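Local coordinates for Abbfa_003403 (PDB 4ZXH), which is a four-domain nonribosomal peptide synthetase that probably activates an amino acid, condenses it and releases the product, at residues V911-G916 against A959-I964; D970-R975 against A1223-P1228. One frame throughout, in Å; residues are numbered along the deposited sequence.

In the fold
Contact 1 and contact 2 lie in series along the chain, their centres about 27 Å apart and their nearest atoms about 11 Å apart, without touching. Contact 1 holds 911-916, part of strand 907-916 in the C-terminal subdomain of the adenylation domain, against 959-964 of the tail that follows; it is partly buried, with exposed residues on the tail side. Contact 2 takes 970-975, further along the same connection into helix 977-990, and sets it against 1223-1228 of the thioesterase domain, among mostly buried residues. The chemistry differs accordingly: rings, prolines and one tyrosine hydroxyl in contact 1, an arginine, an asparagine and a bridging water in contact 2.

Contact 1: V911-G916 against A959-I964; sequences VAYVTG and AFPEPI
Both aromatic side chains of this contact, Tyr-913 and Phe-960, carry CG anti to their own carbonyl carbon (chi1 -53° in the tyrosine), and from these positions the two rings meet in an edge-to-face, T-shaped pair. The edge of Phe-960 is the part that touches: its CD2 comes down on the face of Tyr-913, 3.4 Å from CG, nearer the rim than the middle. The ring centroids are 4.8 Å apart and the planes stand at 71°. Phe-960 CB sits over the same tyrosine ring, 4.0 Å from its centroid, and adds a CH-pi contact, so the root of the phenylalanine as well as its ring edge packs on that face.

At its far end, Tyr-913 OH donates a hydrogen bond to Pro-961 O at 2.7 Å. The hydroxyl approaches with a C=O...O angle of 158°, tilted somewhat from the carbonyl plane, and the bond ties the tyrosine to the tail backbone one residue after Phe-960. Two residues back on the strand, Val-911 points CG2 at the ring of Pro-963, 3.5 Å from its CG.

Strand 907-916 is the middle of a three-stranded sheet, between 893-903 and 940-943. The tail packs its side chains over one face of this sheet, where Ile-942 touches Val-911, Tyr-913 and Pro-963, with Phe-947 of the following loop against the Phe-960 ring.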
loop_
_atom_site.group_PDB
_atom_site.type_symbol
_atom_site.label_atom_id
_atom_site.label_comp_id
_atom_site.label_asym_id
_atom_site.label_seq_id
_atom_site.Cartn_x
_atom_site.Cartn_y
_atom_site.Cartn_z
ATOM N N VAL A 911 2.567 12.630 -5.374
ATOM C CA VAL A 911 2.869 12.812 -6.809
ATOM C C VAL A 911 3.982 11.885 -7.246
ATOM O O VAL A 911 5.025 11.802 -6.585
ATOM C CB VAL A 911 3.347 14.239 -7.124
ATOM C CG1 VAL A 911 3.343 14.500 -8.628
ATOM C CG2 VAL A 911 2.497 15.234 -6.409
ATOM N N ALA A 912 3.803 11.212 -8.369
ATOM C CA ALA A 912 4.872 10.365 -8.879
ATOM C C ALA A 912 5.417 10.901 -10.186
ATOM O O ALA A 912 4.677 11.021 -11.168
ATOM C CB ALA A 912 4.381 8.936 -9.064
ATOM N N TYR A 913 6.705 11.231 -10.198
ATOM C CA TYR A 913 7.398 11.599 -11.442
ATOM C C TYR A 913 8.142 10.372 -12.000
ATOM O O TYR A 913 8.796 9.635 -11.235
ATOM C CB TYR A 913 8.378 12.756 -11.205
ATOM C CG TYR A 913 7.770 13.972 -10.544
ATOM C CD1 TYR A 913 7.319 15.057 -11.305
ATOM C CD2 TYR A 913 7.650 14.042 -9.173
ATOM C CE1 TYR A 913 6.749 16.179 -10.707
ATOM C CE2 TYR A 913 7.086 15.152 -8.557
ATOM C CZ TYR A 913 6.638 16.219 -9.328
ATOM O OH TYR A 913 6.076 17.315 -8.705
ATOM N N VAL A 914 8.029 10.120 -13.308
ATOM C CA VAL A 914 8.696 8.952 -13.891
ATOM C C VAL A 914 9.397 9.263 -15.216
ATOM O O VAL A 914 8.963 10.151 -15.956
ATOM C CB VAL A 914 7.703 7.794 -14.108
ATOM C CG1 VAL A 914 7.192 7.265 -12.762
ATOM C CG2 VAL A 914 6.549 8.250 -14.969
ATOM N N THR A 915 10.493 8.549 -15.492
ATOM C CA THR A 915 11.171 8.605 -16.807
ATOM C C THR A 915 11.279 7.216 -17.377
ATOM O O THR A 915 11.356 6.250 -16.629
ATOM C CB THR A 915 12.616 9.162 -16.758
ATOM O OG1 THR A 915 13.360 8.460 -15.750
ATOM C CG2 THR A 915 12.642 10.604 -16.441
ATOM N N GLY A 916 11.339 7.122 -18.699
ATOM C CA GLY A 916 11.482 5.842 -19.361
ATOM C C GLY A 916 11.330 5.947 -20.860
ATOM O O GLY A 916 10.905 6.982 -21.370
ATOM N N ALA A 959 13.056 21.302 -7.537
ATOM C CA ALA A 959 12.947 21.797 -8.909
ATOM C C ALA A 959 12.017 20.985 -9.826
ATOM O O ALA A 959 11.868 21.328 -11.010
ATOM C CB ALA A 959 14.304 21.862 -9.521
ATOM N N PHE A 960 11.422 19.907 -9.310
ATOM C CA PHE A 960 10.381 19.209 -10.066
ATOM C C PHE A 960 9.162 20.115 -10.261
ATOM O O PHE A 960 8.811 20.895 -9.378
ATOM C CB PHE A 960 9.977 17.913 -9.365
ATOM C CG PHE A 960 11.001 16.813 -9.484
ATOM C CD1 PHE A 960 12.298 16.999 -9.040
ATOM C CD2 PHE A 960 10.665 15.593 -10.039
ATOM C CE1 PHE A 960 13.233 15.993 -9.159
ATOM C CE2 PHE A 960 11.601 14.583 -10.154
ATOM C CZ PHE A 960 12.881 14.781 -9.717
ATOM N N PRO A 961 8.519 20.033 -11.428
ATOM C CA PRO A 961 7.410 20.970 -11.659
ATOM C C PRO A 961 6.255 20.654 -10.722
ATOM O O PRO A 961 6.086 19.501 -10.369
ATOM C CB PRO A 961 7.014 20.735 -13.122
ATOM C CG PRO A 961 8.018 19.792 -13.674
ATOM C CD PRO A 961 8.680 19.074 -12.530
ATOM N N GLU A 962 5.503 21.662 -10.297
ATOM C CA GLU A 962 4.379 21.418 -9.402
ATOM C C GLU A 962 3.311 20.667 -10.176
ATOM O O GLU A 962 3.135 20.888 -11.376
ATOM C CB GLU A 962 3.829 22.723 -8.820
ATOM C CG GLU A 962 4.873 23.579 -8.107
ATOM C CD GLU A 962 5.558 22.872 -6.923
ATOM O OE1 GLU A 962 4.859 22.206 -6.117
ATOM O OE2 GLU A 962 6.802 23.002 -6.790
ATOM N N PRO A 963 2.644 19.723 -9.506
ATOM C CA PRO A 963 1.551 18.961 -10.112
ATOM C C PRO A 963 0.259 19.764 -10.130
ATOM O O PRO A 963 0.045 20.589 -9.244
ATOM C CB PRO A 963 1.414 17.752 -9.183
ATOM C CG PRO A 963 1.802 18.292 -7.865
ATOM C CD PRO A 963 2.929 19.263 -8.136
ATOM N N ILE A 964 -0.574 19.518 -11.132
ATOM C CA ILE A 964 -1.950 19.973 -11.129
ATOM C C ILE A 964 -2.890 18.780 -10.916
ATOM O O ILE A 964 -3.155 18.009 -11.834
ATOM C CB ILE A 964 -2.274 20.678 -12.430
ATOM C CG1 ILE A 964 -1.318 21.850 -12.627
ATOM C CG2 ILE A 964 -3.693 21.129 -12.446
ATOM C CD1 ILE A 964 -1.463 22.517 -13.986
#

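Contact 2: D970-R975 against A1223-P1228; sequences DYVAPR and AINVLP
Arg-975 reaches Asn-1225 through a single direct hydrogen bond, NH1 to OD1 at 2.9 Å. It is a bent bond, with an N-H...O angle of 137°, and the guanidinium and amide planes stand nearly perpendicular, at 88°. The bend of the arginine chain at chi3 (-64°) turns the guanidinium, bringing NH1 to Asn-1225 OD1. NH2 forms a salt bridge to Glu-979 on helix 977-990, so NH1 and NH2 have different partners.

A water links the backbones, donating to Arg-975 O and to Val-1226 O.

The remaining contacts are van der Waals. Pro-1228 CA lies 3.7 Å above the guanidinium plane of Arg-975, over its centre, and the proline CD rests 3.9 Å from Arg-975 CB. On the other branch of the amide, Val-972 CG1 packs against Asn-1225 ND2.

Asn-1225, with positive phi, is the C-prime residue of the Schellman motif that ends helix 1210-1223. The same residue that closes the helix thus receives the arginine, joining the lead-in to helix 977-990, in the carrier region, to a helix terminus of the thioesterase domain.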
loop_
_atom_site.group_PDB
_atom_site.type_symbol
_atom_site.label_atom_id
_atom_site.label_comp_id
_atom_site.label_asym_id
_atom_site.label_seq_id
_atom_site.Cartn_x
_atom_site.Cartn_y
_atom_site.Cartn_z
ATOM N N ASP A 970 -14.175 11.938 -13.921
ATOM C CA ASP A 970 -15.115 12.194 -14.985
ATOM C C ASP A 970 -16.141 11.079 -15.102
ATOM O O ASP A 970 -15.778 9.896 -15.132
ATOM C CB ASP A 970 -14.347 12.302 -16.291
ATOM C CG ASP A 970 -12.928 12.799 -16.079
ATOM O OD1 ASP A 970 -12.766 13.970 -15.694
ATOM O OD2 ASP A 970 -11.968 12.015 -16.249
ATOM N N TYR A 971 -17.408 11.450 -15.204
ATOM C CA TYR A 971 -18.412 10.461 -15.546
ATOM C C TYR A 971 -18.146 9.866 -16.925
ATOM O O TYR A 971 -18.077 10.576 -17.922
ATOM C CB TYR A 971 -19.808 11.063 -15.520
ATOM C CG TYR A 971 -20.839 10.128 -16.112
ATOM C CD1 TYR A 971 -21.361 9.064 -15.368
ATOM C CD2 TYR A 971 -21.288 10.294 -17.414
ATOM C CE1 TYR A 971 -22.295 8.206 -15.906
ATOM C CE2 TYR A 971 -22.230 9.450 -17.951
ATOM C CZ TYR A 971 -22.728 8.410 -17.197
ATOM O OH TYR A 971 -23.649 7.545 -17.741
ATOM N N VAL A 972 -18.014 8.553 -16.976
ATOM C CA VAL A 972 -17.897 7.858 -18.244
ATOM C C VAL A 972 -18.914 6.737 -18.292
ATOM O O VAL A 972 -18.946 5.895 -17.401
ATOM C CB VAL A 972 -16.495 7.308 -18.441
ATOM C CG1 VAL A 972 -16.452 6.335 -19.622
ATOM C CG2 VAL A 972 -15.528 8.459 -18.614
ATOM N N ALA A 973 -19.761 6.753 -19.319
ATOM C CA ALA A 973 -20.817 5.755 -19.487
ATOM C C ALA A 973 -20.211 4.404 -19.857
ATOM O O ALA A 973 -19.162 4.366 -20.473
ATOM C CB ALA A 973 -21.802 6.211 -20.541
ATOM N N PRO A 974 -20.863 3.293 -19.467
ATOM C CA PRO A 974 -20.418 1.930 -19.800
ATOM C C PRO A 974 -20.314 1.728 -21.303
ATOM O O PRO A 974 -21.076 2.342 -22.017
ATOM C CB PRO A 974 -21.514 1.049 -19.198
ATOM C CG PRO A 974 -22.693 1.948 -19.098
ATOM C CD PRO A 974 -22.120 3.269 -18.711
ATOM N N ARG A 975 -19.393 0.898 -21.783
ATOM C CA ARG A 975 -19.095 0.887 -23.220
ATOM C C ARG A 975 -19.411 -0.433 -23.939
ATOM O O ARG A 975 -19.514 -0.465 -25.166
ATOM C CB ARG A 975 -17.619 1.266 -23.431
ATOM C CG ARG A 975 -17.257 2.665 -22.866
ATOM C CD ARG A 975 -15.755 2.853 -22.615
ATOM N NE ARG A 975 -15.263 1.948 -21.579
ATOM C CZ ARG A 975 -13.979 1.809 -21.262
ATOM N NH1 ARG A 975 -13.063 2.528 -21.900
ATOM N NH2 ARG A 975 -13.611 0.962 -20.302
ATOM N N ALA A 1223 -10.637 5.601 -29.469
ATOM C CA ALA A 1223 -10.078 6.934 -29.261
ATOM C C ALA A 1223 -11.090 7.924 -28.679
ATOM O O ALA A 1223 -10.699 8.937 -28.111
ATOM C CB ALA A 1223 -9.544 7.454 -30.529
ATOM N N ILE A 1224 -12.384 7.648 -28.827
ATOM C CA ILE A 1224 -13.379 8.529 -28.234
ATOM C C ILE A 1224 -14.141 7.840 -27.120
ATOM O O ILE A 1224 -15.152 8.359 -26.671
ATOM C CB ILE A 1224 -14.414 9.058 -29.256
ATOM C CG1 ILE A 1224 -15.107 7.901 -29.981
ATOM C CG2 ILE A 1224 -13.785 10.045 -30.200
ATOM C CD1 ILE A 1224 -16.224 8.342 -30.874
ATOM N N ASN A 1225 -13.658 6.673 -26.697
ATOM C CA ASN A 1225 -14.154 5.986 -25.498
ATOM C C ASN A 1225 -15.570 5.418 -25.608
ATOM O O ASN A 1225 -16.288 5.390 -24.618
ATOM C CB ASN A 1225 -14.091 6.945 -24.309
ATOM C CG ASN A 1225 -13.523 6.312 -23.057
ATOM O OD1 ASN A 1225 -13.031 5.174 -23.064
ATOM N ND2 ASN A 1225 -13.558 7.072 -21.968
ATOM N N VAL A 1226 -15.979 4.976 -26.799
ATOM C CA VAL A 1226 -17.241 4.245 -26.943
ATOM C C VAL A 1226 -17.045 2.706 -27.091
ATOM O O VAL A 1226 -18.028 1.952 -27.246
ATOM C CB VAL A 1226 -18.061 4.761 -28.137
ATOM C CG1 VAL A 1226 -18.286 6.246 -27.990
ATOM C CG2 VAL A 1226 -17.363 4.447 -29.436
ATOM N N LEU A 1227 -15.784 2.270 -27.047
ATOM C CA LEU A 1227 -15.411 0.871 -26.831
ATOM C C LEU A 1227 -14.244 0.800 -25.840
ATOM O O LEU A 1227 -13.449 1.727 -25.763
ATOM C CB LEU A 1227 -15.018 0.181 -28.143
ATOM C CG LEU A 1227 -16.168 -0.145 -29.076
ATOM C CD1 LEU A 1227 -15.654 -0.813 -30.349
ATOM C CD2 LEU A 1227 -17.171 -1.031 -28.339
ATOM N N PRO A 1228 -14.138 -0.299 -25.080
ATOM C CA PRO A 1228 -13.035 -0.447 -24.123
ATOM C C PRO A 1228 -11.679 -0.579 -24.810
ATOM O O PRO A 1228 -11.594 -1.119 -25.914
ATOM C CB PRO A 1228 -13.386 -1.746 -23.375
ATOM C CG PRO A 1228 -14.853 -1.902 -23.533
ATOM C CD PRO A 1228 -15.167 -1.341 -24.898
HETATM O O HOH W 1 -20.412 0.691 -27.246
#